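Local coordinates for DNA polymerase III beta subunit (Streptococcus pyogenes, PDB 2AVT), which probably acts as the ring-shaped sliding clamp that encircles DNA and tethers the replicative polymerase to its template, at residues T9-A14 with N84-L89; T18-S23 with L208-A213; A74-A79 with D121-L126; P228-F233 with S239-L244. One frame throughout, in Å; residues are numbered along the deposited sequence.

Contact 1: T9-A14 with N84-L89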
loop_
_atom_site.group_PDB
_atom_site.type_symbol
_atom_site.label_atom_id
_atom_site.label_comp_id
_atom_site.label_asym_id
_atom_site.label_seq_id
_atom_site.Cartn_x
_atom_site.Cartn_y
_atom_site.Cartn_z
ATOM N N THR A 9 -2.873 22.521 8.476
ATOM C CA THR A 9 -2.341 22.014 7.218
ATOM C C THR A 9 -0.853 22.331 7.059
ATOM O O THR A 9 -0.077 21.481 6.634
ATOM C CB THR A 9 -3.143 22.572 6.022
ATOM O OG1 THR A 9 -4.387 21.869 5.929
ATOM C CG2 THR A 9 -2.374 22.402 4.724
ATOM N N LEU A 10 -0.451 23.547 7.415
ATOM C CA LEU A 10 0.957 23.937 7.314
ATOM C C LEU A 10 1.821 23.057 8.232
ATOM O O LEU A 10 2.861 22.537 7.826
ATOM C CB LEU A 10 1.128 25.403 7.728
ATOM C CG LEU A 10 2.550 25.980 7.810
ATOM C CD1 LEU A 10 3.028 26.370 6.420
ATOM C CD2 LEU A 10 2.549 27.211 8.709
ATOM N N PHE A 11 1.377 22.911 9.476
ATOM C CA PHE A 11 2.087 22.122 10.478
ATOM C C PHE A 11 2.291 20.685 10.009
ATOM O O PHE A 11 3.404 20.161 10.069
ATOM C CB PHE A 11 1.298 22.143 11.796
ATOM C CG PHE A 11 2.117 21.796 13.014
ATOM C CD1 PHE A 11 3.499 21.828 12.979
ATOM C CD2 PHE A 11 1.493 21.482 14.213
ATOM C CE1 PHE A 11 4.249 21.559 14.115
ATOM C CE2 PHE A 11 2.234 21.215 15.349
ATOM C CZ PHE A 11 3.620 21.255 15.298
ATOM N N ILE A 12 1.216 20.058 9.543
ATOM C CA ILE A 12 1.263 18.677 9.070
ATOM C C ILE A 12 2.277 18.487 7.942
ATOM O O ILE A 12 3.073 17.552 7.975
ATOM C CB ILE A 12 -0.131 18.202 8.585
ATOM C CG1 ILE A 12 -1.066 18.059 9.792
ATOM C CG2 ILE A 12 -0.013 16.863 7.851
ATOM C CD1 ILE A 12 -2.492 17.686 9.426
ATOM N N HIS A 13 2.260 19.375 6.951
ATOM C CA HIS A 13 3.203 19.257 5.837
ATOM C C HIS A 13 4.651 19.272 6.318
ATOM O O HIS A 13 5.445 18.430 5.912
ATOM C CB HIS A 13 2.976 20.377 4.818
ATOM C CG HIS A 13 1.735 20.197 3.996
ATOM N ND1 HIS A 13 1.460 19.030 3.311
ATOM C CD2 HIS A 13 0.700 21.033 3.743
ATOM C CE1 HIS A 13 0.308 19.156 2.675
ATOM N NE2 HIS A 13 -0.172 20.363 2.920
ATOM N N ALA A 14 4.986 20.215 7.193
ATOM C CA ALA A 14 6.344 20.320 7.723
ATOM C C ALA A 14 6.723 19.121 8.605
ATOM O O ALA A 14 7.874 18.694 8.617
ATOM C CB ALA A 14 6.496 21.618 8.522
ATOM N N ASN A 84 0.091 11.877 14.219
ATOM C CA ASN A 84 -1.267 11.329 14.078
ATOM C C ASN A 84 -2.252 12.186 14.894
ATOM O O ASN A 84 -3.381 12.426 14.474
ATOM C CB ASN A 84 -1.351 9.876 14.573
ATOM C CG ASN A 84 -0.578 8.915 13.696
ATOM O OD1 ASN A 84 -0.499 9.091 12.482
ATOM N ND2 ASN A 84 -0.016 7.885 14.306
ATOM N N ILE A 85 -1.826 12.639 16.065
ATOM C CA ILE A 85 -2.696 13.481 16.885
ATOM C C ILE A 85 -3.008 14.806 16.170
ATOM O O ILE A 85 -4.179 15.174 16.011
ATOM C CB ILE A 85 -2.063 13.754 18.251
ATOM C CG1 ILE A 85 -2.234 12.516 19.133
ATOM C CG2 ILE A 85 -2.725 14.958 18.918
ATOM C CD1 ILE A 85 -1.245 12.437 20.233
ATOM N N ILE A 86 -1.964 15.490 15.709
ATOM C CA ILE A 86 -2.113 16.759 15.005
ATOM C C ILE A 86 -3.012 16.586 13.792
ATOM O O ILE A 86 -3.902 17.400 13.544
ATOM C CB ILE A 86 -0.735 17.310 14.541
ATOM C CG1 ILE A 86 0.078 17.740 15.761
ATOM C CG2 ILE A 86 -0.919 18.467 13.553
ATOM C CD1 ILE A 86 -0.555 18.886 16.569
ATOM N N SER A 87 -2.791 15.513 13.043
ATOM C CA SER A 87 -3.589 15.255 11.848
ATOM C C SER A 87 -5.043 14.941 12.173
ATOM O O SER A 87 -5.900 15.018 11.300
ATOM C CB SER A 87 -2.999 14.087 11.044
ATOM O OG SER A 87 -1.631 14.314 10.728
ATOM N N SER A 88 -5.321 14.578 13.420
ATOM C CA SER A 88 -6.681 14.234 13.811
ATOM C C SER A 88 -7.463 15.399 14.408
ATOM O O SER A 88 -8.671 15.274 14.618
ATOM C CB SER A 88 -6.673 13.106 14.843
ATOM O OG SER A 88 -6.451 13.640 16.138
ATOM N N LEU A 89 -6.791 16.516 14.690
ATOM C CA LEU A 89 -7.466 17.664 15.303
ATOM C C LEU A 89 -8.492 18.252 14.352
ATOM O O LEU A 89 -8.263 18.329 13.144
ATOM C CB LEU A 89 -6.445 18.701 15.761
ATOM C CG LEU A 89 -5.654 18.164 16.965
ATOM C CD1 LEU A 89 -4.554 19.141 17.365
ATOM C CD2 LEU A 89 -6.605 17.941 18.129
#
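Helices 8-18 and 79-88 pass each other nearly antiparallel, the short axes of 9-14 and 84-88 making an angle of 154° at a closest approach of 9.8 Å, with I12 and S87 nearest in the backbone (CA to CA 6.6 Å). Side chains alone connect the two segments, with no hydrogen bond between them, and only 190 Å² is buried. I12 and I86 share the bridging. I12 CG1 stands anti to the carbonyl carbon and the chain then runs on extended (chi2 176°), which carries CD1 over the backbone of S87, 3.6 Å from S87 CA. Lower on the same side chain, I12 CG1 meets I86 CG2 at 3.8 Å, the two isoleucines running antiparallel alongside one another. F11 instead stands roughly perpendicular to I86, with F11 CE2 3.8 Å from I86 CD1. The hydroxyl of S87 brushes the methyl end of I12 (OG to CD1 3.7 Å), but its polar partner is I83 O, one turn back. F11 also packs on I58 of strand 52-59, while I86 rests on I94 of strand 93-99 and L106 of strand 103-108. Beyond S88, helix 268-282 of the second subunit brings up its R277 and L280.

Contact 2: T18-S23 with L208-A213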
loop_
_atom_site.group_PDB
_atom_site.type_symbol
_atom_site.label_atom_id
_atom_site.label_comp_id
_atom_site.label_asym_id
_atom_site.label_seq_id
_atom_site.Cartn_x
_atom_site.Cartn_y
_atom_site.Cartn_z
ATOM N N THR A 18 9.852 16.250 8.021
ATOM C CA THR A 18 10.840 15.968 9.050
ATOM C C THR A 18 10.823 14.481 9.416
ATOM O O THR A 18 11.871 13.884 9.673
ATOM C CB THR A 18 10.550 16.798 10.315
ATOM O OG1 THR A 18 10.439 18.186 9.962
ATOM C CG2 THR A 18 11.671 16.627 11.329
ATOM N N LYS A 19 9.626 13.903 9.433
ATOM C CA LYS A 19 9.438 12.495 9.768
ATOM C C LYS A 19 10.191 11.568 8.798
ATOM O O LYS A 19 10.384 10.385 9.086
ATOM C CB LYS A 19 7.935 12.165 9.768
ATOM C CG LYS A 19 7.586 10.724 10.085
ATOM C CD LYS A 19 7.987 10.369 11.499
ATOM C CE LYS A 19 7.756 8.892 11.780
ATOM N NZ LYS A 19 8.582 8.046 10.874
ATOM N N ARG A 20 10.608 12.102 7.650
ATOM C CA ARG A 20 11.344 11.305 6.672
ATOM C C ARG A 20 12.679 10.855 7.278
ATOM O O ARG A 20 13.231 9.837 6.892
ATOM C CB ARG A 20 11.623 12.119 5.403
ATOM C CG ARG A 20 10.405 12.735 4.744
ATOM C CD ARG A 20 9.483 11.685 4.189
ATOM N NE ARG A 20 10.181 10.783 3.282
ATOM C CZ ARG A 20 9.571 9.979 2.419
ATOM N NH1 ARG A 20 8.246 9.972 2.343
ATOM N NH2 ARG A 20 10.284 9.174 1.642
ATOM N N ALA A 21 13.192 11.630 8.223
ATOM C CA ALA A 21 14.455 11.302 8.878
ATOM C C ALA A 21 14.247 10.524 10.176
ATOM O O ALA A 21 15.197 10.334 10.936
ATOM C CB ALA A 21 15.231 12.579 9.178
ATOM N N ILE A 22 13.020 10.073 10.430
ATOM C CA ILE A 22 12.722 9.339 11.658
ATOM C C ILE A 22 12.294 7.902 11.377
ATOM O O ILE A 22 11.290 7.660 10.707
ATOM C CB ILE A 22 11.634 10.078 12.486
ATOM C CG1 ILE A 22 12.114 11.507 12.780
ATOM C CG2 ILE A 22 11.371 9.345 13.804
ATOM C CD1 ILE A 22 11.208 12.305 13.717
ATOM N N SER A 23 13.086 6.955 11.885
ATOM C CA SER A 23 12.843 5.526 11.701
ATOM C C SER A 23 11.677 4.997 12.517
ATOM O O SER A 23 11.358 5.518 13.578
ATOM C CB SER A 23 14.090 4.712 12.080
ATOM O OG SER A 23 15.123 4.852 11.125
ATOM N N LEU A 208 20.206 9.599 -0.209
ATOM C CA LEU A 208 19.981 10.439 -1.378
ATOM C C LEU A 208 18.524 10.382 -1.819
ATOM O O LEU A 208 17.958 11.396 -2.245
ATOM C CB LEU A 208 20.909 10.015 -2.524
ATOM C CG LEU A 208 22.347 10.496 -2.328
ATOM C CD1 LEU A 208 23.240 9.979 -3.441
ATOM C CD2 LEU A 208 22.352 12.017 -2.294
ATOM N N ARG A 209 17.916 9.203 -1.719
ATOM C CA ARG A 209 16.508 9.063 -2.087
ATOM C C ARG A 209 15.673 9.976 -1.185
ATOM O O ARG A 209 14.685 10.564 -1.623
ATOM C CB ARG A 209 16.041 7.616 -1.918
ATOM C CG ARG A 209 16.816 6.616 -2.765
ATOM C CD ARG A 209 15.884 5.734 -3.585
ATOM N NE ARG A 209 15.795 4.366 -3.079
ATOM C CZ ARG A 209 15.173 4.004 -1.956
ATOM N NH1 ARG A 209 14.570 4.911 -1.196
ATOM N NH2 ARG A 209 15.151 2.724 -1.601
ATOM N N GLU A 210 16.077 10.092 0.075
ATOM C CA GLU A 210 15.363 10.941 1.020
ATOM C C GLU A 210 15.529 12.423 0.658
ATOM O O GLU A 210 14.630 13.229 0.904
ATOM C CB GLU A 210 15.850 10.684 2.450
ATOM C CG GLU A 210 15.504 9.297 2.991
ATOM C CD GLU A 210 14.006 9.015 3.004
ATOM O OE1 GLU A 210 13.247 9.820 3.582
ATOM O OE2 GLU A 210 13.583 7.984 2.440
ATOM N N PHE A 211 16.677 12.779 0.082
ATOM C CA PHE A 211 16.922 14.160 -0.331
ATOM C C PHE A 211 15.819 14.588 -1.295
ATOM O O PHE A 211 15.219 15.653 -1.143
ATOM C CB PHE A 211 18.267 14.290 -1.053
ATOM C CG PHE A 211 18.485 15.642 -1.691
ATOM C CD1 PHE A 211 18.049 15.895 -2.982
ATOM C CD2 PHE A 211 19.100 16.667 -0.991
ATOM C CE1 PHE A 211 18.218 17.150 -3.561
ATOM C CE2 PHE A 211 19.275 17.926 -1.565
ATOM C CZ PHE A 211 18.830 18.163 -2.852
ATOM N N SER A 212 15.566 13.745 -2.291
ATOM C CA SER A 212 14.555 14.020 -3.305
ATOM C C SER A 212 13.161 14.169 -2.721
ATOM O O SER A 212 12.357 14.977 -3.196
ATOM C CB SER A 212 14.549 12.907 -4.358
ATOM O OG SER A 212 15.748 12.923 -5.114
ATOM N N ALA A 213 12.877 13.389 -1.686
ATOM C CA ALA A 213 11.570 13.438 -1.052
ATOM C C ALA A 213 11.410 14.657 -0.156
ATOM O O ALA A 213 10.312 15.193 -0.025
ATOM C CB ALA A 213 11.329 12.156 -0.240
#
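R20 and E210 approach with their side chains roughly perpendicular, yet their flat ends lie in nearly parallel planes, guanidinium and carboxylate differing by 17°. R20 NE donates to E210 OE1 over 3.2 Å with an N-H...O angle of 156°, meeting the oxygen on its syn side and close to the guanidinium plane. The pair forms a salt bridge held by this one bond, since R20 NH2 stays 3.6 Å from E210 OE2. Bends at chi2 and chi3 of R20, both near -60°, fold the chain so that the NE/NH2 edge is presented to the acid, with NE making the bond. A213 comes from another direction: its CB lies over one guanidinium face, offset toward the rim, 3.7 Å from R20 NH2. The contact lies at the surface and ties the 3-10 segment just after helix 8-18, in the N-terminal domain, to helix 205-214 of the central domain. Both elements rest on strand 52-59, A21 and E210 sharing I52; K19 leans on helix 79-88, and F211 packs against helix 139-149.

Contact 3: A74-A79 with D121-L126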
loop_
_atom_site.group_PDB
_atom_site.type_symbol
_atom_site.label_atom_id
_atom_site.label_comp_id
_atom_site.label_asym_id
_atom_site.label_seq_id
_atom_site.Cartn_x
_atom_site.Cartn_y
_atom_site.Cartn_z
ATOM N N ALA A 74 11.505 24.424 24.050
ATOM C CA ALA A 74 11.983 23.265 23.318
ATOM C C ALA A 74 11.463 21.992 23.985
ATOM O O ALA A 74 11.476 21.870 25.210
ATOM C CB ALA A 74 13.503 23.273 23.273
ATOM N N ILE A 75 10.993 21.047 23.182
ATOM C CA ILE A 75 10.454 19.812 23.731
ATOM C C ILE A 75 10.561 18.667 22.742
ATOM O O ILE A 75 10.671 18.895 21.536
ATOM C CB ILE A 75 8.958 19.994 24.138
ATOM C CG1 ILE A 75 8.484 18.804 24.973
ATOM C CG2 ILE A 75 8.068 20.108 22.898
ATOM C CD1 ILE A 75 7.032 18.913 25.406
ATOM N N LEU A 76 10.552 17.442 23.270
ATOM C CA LEU A 76 10.600 16.218 22.480
ATOM C C LEU A 76 9.275 15.452 22.655
ATOM O O LEU A 76 8.783 15.294 23.772
ATOM C CB LEU A 76 11.746 15.308 22.945
ATOM C CG LEU A 76 13.187 15.831 23.001
ATOM C CD1 LEU A 76 14.116 14.690 23.436
ATOM C CD2 LEU A 76 13.598 16.352 21.627
ATOM N N LEU A 77 8.729 14.952 21.553
ATOM C CA LEU A 77 7.479 14.200 21.561
ATOM C C LEU A 77 7.656 13.012 20.621
ATOM O O LEU A 77 8.416 13.108 19.651
ATOM C CB LEU A 77 6.326 15.091 21.053
ATOM C CG LEU A 77 5.976 16.329 21.883
ATOM C CD1 LEU A 77 5.047 17.272 21.105
ATOM C CD2 LEU A 77 5.321 15.876 23.177
ATOM N N GLU A 78 6.990 11.890 20.900
ATOM C CA GLU A 78 7.106 10.733 20.007
ATOM C C GLU A 78 6.562 11.201 18.668
ATOM O O GLU A 78 5.406 11.609 18.570
ATOM C CB GLU A 78 6.280 9.548 20.515
ATOM C CG GLU A 78 6.853 8.857 21.736
ATOM C CD GLU A 78 8.231 8.278 21.482
ATOM O OE1 GLU A 78 8.445 7.718 20.390
ATOM O OE2 GLU A 78 9.091 8.369 22.379
ATOM N N ALA A 79 7.394 11.136 17.636
ATOM C CA ALA A 79 7.022 11.608 16.304
ATOM C C ALA A 79 5.736 11.081 15.652
ATOM O O ALA A 79 4.808 11.849 15.404
ATOM C CB ALA A 79 8.183 11.406 15.359
ATOM N N ASP A 121 17.289 18.101 26.271
ATOM C CA ASP A 121 18.666 17.734 26.577
ATOM C C ASP A 121 18.891 16.236 26.424
ATOM O O ASP A 121 20.024 15.767 26.447
ATOM C CB ASP A 121 19.069 18.184 27.986
ATOM C CG ASP A 121 18.131 17.674 29.059
ATOM O OD1 ASP A 121 17.776 16.476 29.028
ATOM O OD2 ASP A 121 17.760 18.478 29.948
ATOM N N GLN A 122 17.813 15.481 26.248
ATOM C CA GLN A 122 17.947 14.038 26.066
ATOM C C GLN A 122 18.278 13.701 24.609
ATOM O O GLN A 122 18.688 12.582 24.298
ATOM C CB GLN A 122 16.657 13.323 26.489
ATOM C CG GLN A 122 16.328 13.491 27.967
ATOM C CD GLN A 122 15.166 12.629 28.427
ATOM O OE1 GLN A 122 15.038 11.472 28.026
ATOM N NE2 GLN A 122 14.325 13.181 29.296
ATOM N N TYR A 123 18.114 14.681 23.724
ATOM C CA TYR A 123 18.368 14.490 22.297
ATOM C C TYR A 123 19.836 14.747 21.927
ATOM O O TYR A 123 20.450 15.672 22.433
ATOM C CB TYR A 123 17.478 15.439 21.486
ATOM C CG TYR A 123 17.184 14.948 20.096
ATOM C CD1 TYR A 123 16.266 13.921 19.879
ATOM C CD2 TYR A 123 17.855 15.476 19.001
ATOM C CE1 TYR A 123 16.025 13.431 18.607
ATOM C CE2 TYR A 123 17.628 14.995 17.734
ATOM C CZ TYR A 123 16.714 13.971 17.540
ATOM O OH TYR A 123 16.520 13.482 16.276
ATOM N N PRO A 124 20.404 13.938 21.023
ATOM C CA PRO A 124 21.806 14.137 20.627
ATOM C C PRO A 124 21.987 15.434 19.850
ATOM O O PRO A 124 21.112 15.839 19.086
ATOM C CB PRO A 124 22.098 12.913 19.769
ATOM C CG PRO A 124 20.754 12.639 19.129
ATOM C CD PRO A 124 19.809 12.800 20.300
ATOM N N ARG A 125 23.128 16.085 20.046
ATOM C CA ARG A 125 23.402 17.335 19.355
ATOM C C ARG A 125 23.815 17.080 17.920
ATOM O O ARG A 125 24.317 16.010 17.590
ATOM C CB ARG A 125 24.489 18.108 20.091
ATOM C CG ARG A 125 24.034 18.582 21.454
ATOM C CD ARG A 125 25.182 19.140 22.252
ATOM N NE ARG A 125 24.724 19.765 23.487
ATOM C CZ ARG A 125 25.540 20.248 24.416
ATOM N NH1 ARG A 125 26.852 20.169 24.240
ATOM N NH2 ARG A 125 25.049 20.817 25.511
ATOM N N LEU A 126 23.596 18.067 17.062
ATOM C CA LEU A 126 23.947 17.923 15.658
ATOM C C LEU A 126 25.444 18.138 15.462
ATOM O O LEU A 126 26.040 19.020 16.078
ATOM C CB LEU A 126 23.171 18.943 14.821
ATOM C CG LEU A 126 22.844 18.637 13.353
ATOM C CD1 LEU A 126 24.092 18.192 12.612
ATOM C CD2 LEU A 126 21.778 17.556 13.288
#
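The hydroxyl of Y123 is hydrogen-bonded to S48 OG, and this polar tether at the far end of the ring leaves the near end, CB and CD1, to pack on L76. Here the two segments come no closer in the backbone than 8.0 Å, between L76 CA and Y123 CA, and a single leucine makes most of the link. Its fork takes the tyrosine in two places: L76 CD1 is 4.0 Å from Y123 CB, while L76 CD2 is 4.0 Å from Y123 CD1, an oblique approach to the ring. With CG anti to its own nitrogen (chi1 -154°), Y123 turns CB and CD1 to the L76 methyls, and its side chain also reaches K35 of strand 33-39. Strand 73-78 is an outermost strand of its sheet within the chain, and L76 bonds through its backbone to K118, so the chain from 118 to 123 runs past that margin on its way toward strand 135-138. With 123 Å² buried and no hydrogen bond between the segments, L76 and Y123 meet by dispersion and hydrophobic burial alone, while the directional bond that helps fix the ring comes from S48.

Contact 4: P228-F233 with S239-L244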
loop_
_atom_site.group_PDB
_atom_site.type_symbol
_atom_site.label_atom_id
_atom_site.label_comp_id
_atom_site.label_asym_id
_atom_site.label_seq_id
_atom_site.Cartn_x
_atom_site.Cartn_y
_atom_site.Cartn_z
ATOM N N PRO A 228 34.356 16.121 6.931
ATOM C CA PRO A 228 34.847 14.760 6.688
ATOM C C PRO A 228 33.804 13.671 6.943
ATOM O O PRO A 228 33.731 12.683 6.205
ATOM C CB PRO A 228 36.035 14.643 7.645
ATOM C CG PRO A 228 36.488 16.069 7.817
ATOM C CD PRO A 228 35.180 16.807 7.939
ATOM N N SER A 229 32.992 13.858 7.979
ATOM C CA SER A 229 31.992 12.858 8.342
ATOM C C SER A 229 30.612 13.010 7.712
ATOM O O SER A 229 29.863 12.039 7.624
ATOM C CB SER A 229 31.853 12.796 9.869
ATOM O OG SER A 229 31.646 14.089 10.412
ATOM N N GLN A 230 30.263 14.213 7.279
ATOM C CA GLN A 230 28.957 14.407 6.665
ATOM C C GLN A 230 28.867 15.547 5.666
ATOM O O GLN A 230 29.767 16.388 5.555
ATOM C CB GLN A 230 27.880 14.603 7.740
ATOM C CG GLN A 230 28.348 15.296 9.005
ATOM C CD GLN A 230 27.196 15.694 9.916
ATOM O OE1 GLN A 230 26.187 14.997 10.009
ATOM N NE2 GLN A 230 27.350 16.814 10.597
ATOM N N ILE A 231 27.762 15.553 4.932
ATOM C CA ILE A 231 27.495 16.578 3.944
ATOM C C ILE A 231 26.171 17.230 4.342
ATOM O O ILE A 231 25.248 16.556 4.815
ATOM C CB ILE A 231 27.408 15.958 2.531
ATOM C CG1 ILE A 231 27.002 17.015 1.505
ATOM C CG2 ILE A 231 26.432 14.804 2.525
ATOM C CD1 ILE A 231 26.902 16.460 0.098
ATOM N N LEU A 232 26.103 18.548 4.192
ATOM C CA LEU A 232 24.909 19.304 4.530
ATOM C C LEU A 232 24.302 19.933 3.280
ATOM O O LEU A 232 24.984 20.651 2.548
ATOM C CB LEU A 232 25.254 20.408 5.537
ATOM C CG LEU A 232 24.292 21.597 5.703
ATOM C CD1 LEU A 232 22.932 21.150 6.239
ATOM C CD2 LEU A 232 24.922 22.598 6.650
ATOM N N PHE A 233 23.034 19.625 3.020
ATOM C CA PHE A 233 22.321 20.220 1.900
ATOM C C PHE A 233 21.408 21.234 2.573
ATOM O O PHE A 233 20.668 20.879 3.496
ATOM C CB PHE A 233 21.476 19.187 1.152
ATOM C CG PHE A 233 22.268 18.098 0.504
ATOM C CD1 PHE A 233 22.631 16.968 1.217
ATOM C CD2 PHE A 233 22.627 18.185 -0.831
ATOM C CE1 PHE A 233 23.324 15.950 0.608
ATOM C CE2 PHE A 233 23.324 17.168 -1.446
ATOM C CZ PHE A 233 23.672 16.051 -0.729
ATOM N N SER A 239 17.553 22.162 6.458
ATOM C CA SER A 239 18.942 21.729 6.547
ATOM C C SER A 239 18.885 20.209 6.613
ATOM O O SER A 239 18.286 19.624 7.519
ATOM C CB SER A 239 19.621 22.303 7.785
ATOM O OG SER A 239 19.820 23.692 7.631
ATOM N N PHE A 240 19.489 19.575 5.623
ATOM C CA PHE A 240 19.502 18.124 5.512
ATOM C C PHE A 240 20.950 17.621 5.629
ATOM O O PHE A 240 21.790 17.913 4.765
ATOM C CB PHE A 240 18.901 17.755 4.151
ATOM C CG PHE A 240 18.711 16.280 3.918
ATOM C CD1 PHE A 240 19.699 15.529 3.300
ATOM C CD2 PHE A 240 17.507 15.664 4.217
ATOM C CE1 PHE A 240 19.485 14.197 2.978
ATOM C CE2 PHE A 240 17.291 14.330 3.893
ATOM C CZ PHE A 240 18.279 13.600 3.274
ATOM N N TYR A 241 21.240 16.883 6.701
ATOM C CA TYR A 241 22.579 16.329 6.921
ATOM C C TYR A 241 22.593 14.841 6.628
ATOM O O TYR A 241 21.598 14.145 6.844
ATOM C CB TYR A 241 23.035 16.500 8.370
ATOM C CG TYR A 241 23.140 17.914 8.852
ATOM C CD1 TYR A 241 22.003 18.653 9.161
ATOM C CD2 TYR A 241 24.379 18.508 9.032
ATOM C CE1 TYR A 241 22.101 19.945 9.640
ATOM C CE2 TYR A 241 24.486 19.807 9.511
ATOM C CZ TYR A 241 23.344 20.516 9.812
ATOM O OH TYR A 241 23.445 21.806 10.284
ATOM N N THR A 242 23.731 14.347 6.156
ATOM C CA THR A 242 23.868 12.934 5.862
ATOM C C THR A 242 25.238 12.425 6.272
ATOM O O THR A 242 26.252 13.072 6.007
ATOM C CB THR A 242 23.717 12.634 4.377
ATOM O OG1 THR A 242 22.498 13.205 3.885
ATOM C CG2 THR A 242 23.696 11.133 4.169
ATOM N N ARG A 243 25.257 11.262 6.921
ATOM C CA ARG A 243 26.501 10.637 7.354
ATOM C C ARG A 243 27.213 10.112 6.110
ATOM O O ARG A 243 26.568 9.622 5.185
ATOM C CB ARG A 243 26.187 9.493 8.325
ATOM C CG ARG A 243 27.291 8.472 8.542
ATOM C CD ARG A 243 26.858 7.477 9.620
ATOM N NE ARG A 243 27.666 6.258 9.644
ATOM C CZ ARG A 243 27.639 5.319 8.701
ATOM N NH1 ARG A 243 28.401 4.236 8.818
ATOM N NH2 ARG A 243 26.845 5.453 7.647
ATOM N N LEU A 244 28.539 10.218 6.090
ATOM C CA LEU A 244 29.324 9.760 4.948
ATOM C C LEU A 244 29.940 8.381 5.155
ATOM O O LEU A 244 30.306 8.012 6.273
ATOM C CB LEU A 244 30.451 10.758 4.644
ATOM C CG LEU A 244 30.065 12.177 4.208
ATOM C CD1 LEU A 244 31.326 12.978 3.974
ATOM C CD2 LEU A 244 29.229 12.134 2.946
HETATM O O HOH W 1 30.451 9.895 8.824
#
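A beta hairpin of the central domain, strands 230-234 and 238-243, joins P228-F233 to S239-L244, and its short axes run at 162°, only 4.6 Å apart. F233 and F240 form a hydrogen-bonded antiparallel pair: F233 N donates to F240 O at 2.7 Å and F240 N returns a bond to F233 O at 2.8 Å, both nearly straight (175° and 171°). I231 and T242 make the next such pair, with T242 N 3.0 Å from I231 O. Beyond the non-hydrogen-bonded pair of Q230 and R243, L244 N still reaches S229 O at 2.7 Å. On the face carrying L232 and Y241, the two side chains run alongside in parallel; putting CG anti to the backbone N brings L232 CD1 over the centre of the tyrosine ring, 3.7 Å from the centroid, a CH-pi contact. The other face is mostly apolar: F233 CD1 lies 3.9 Å from F240 CD1, and I231 CG2 meets L244 CD2 at 3.9 Å. T242 OG1 is buried there without a polar partner in the model. Through their backbones S239, Y241 and R243 bond to E55, S53 and Q51, so the hairpin continues the sheet into the N-terminal domain. The backbone bonds thus set the register, while the side chains add CH-pi and apolar contacts.

Overall arrangement
Contacts 1 and 3 belong wholly to the N-terminal domain, contact 4 to the central one, and contact 2 joins the two. Along the chain the segments of contacts 1 and 2 alternate, as do those of 1 and 3; contact 3 falls between the segments of contact 2, and contact 4 follows all of them. Centres lie about 13 Å apart for contacts 2 and 4, where F211 meets F233 and F240, and about 28 Å for contacts 1 and 4. Strands 73-78, 230-234 and 238-243 share one eight-stranded sheet running across both domains, and L126 of contact 3 packs on Y241 of contact 4. Sheet and helices together thus join neighbouring domains, consistent with a clamp closing around DNA.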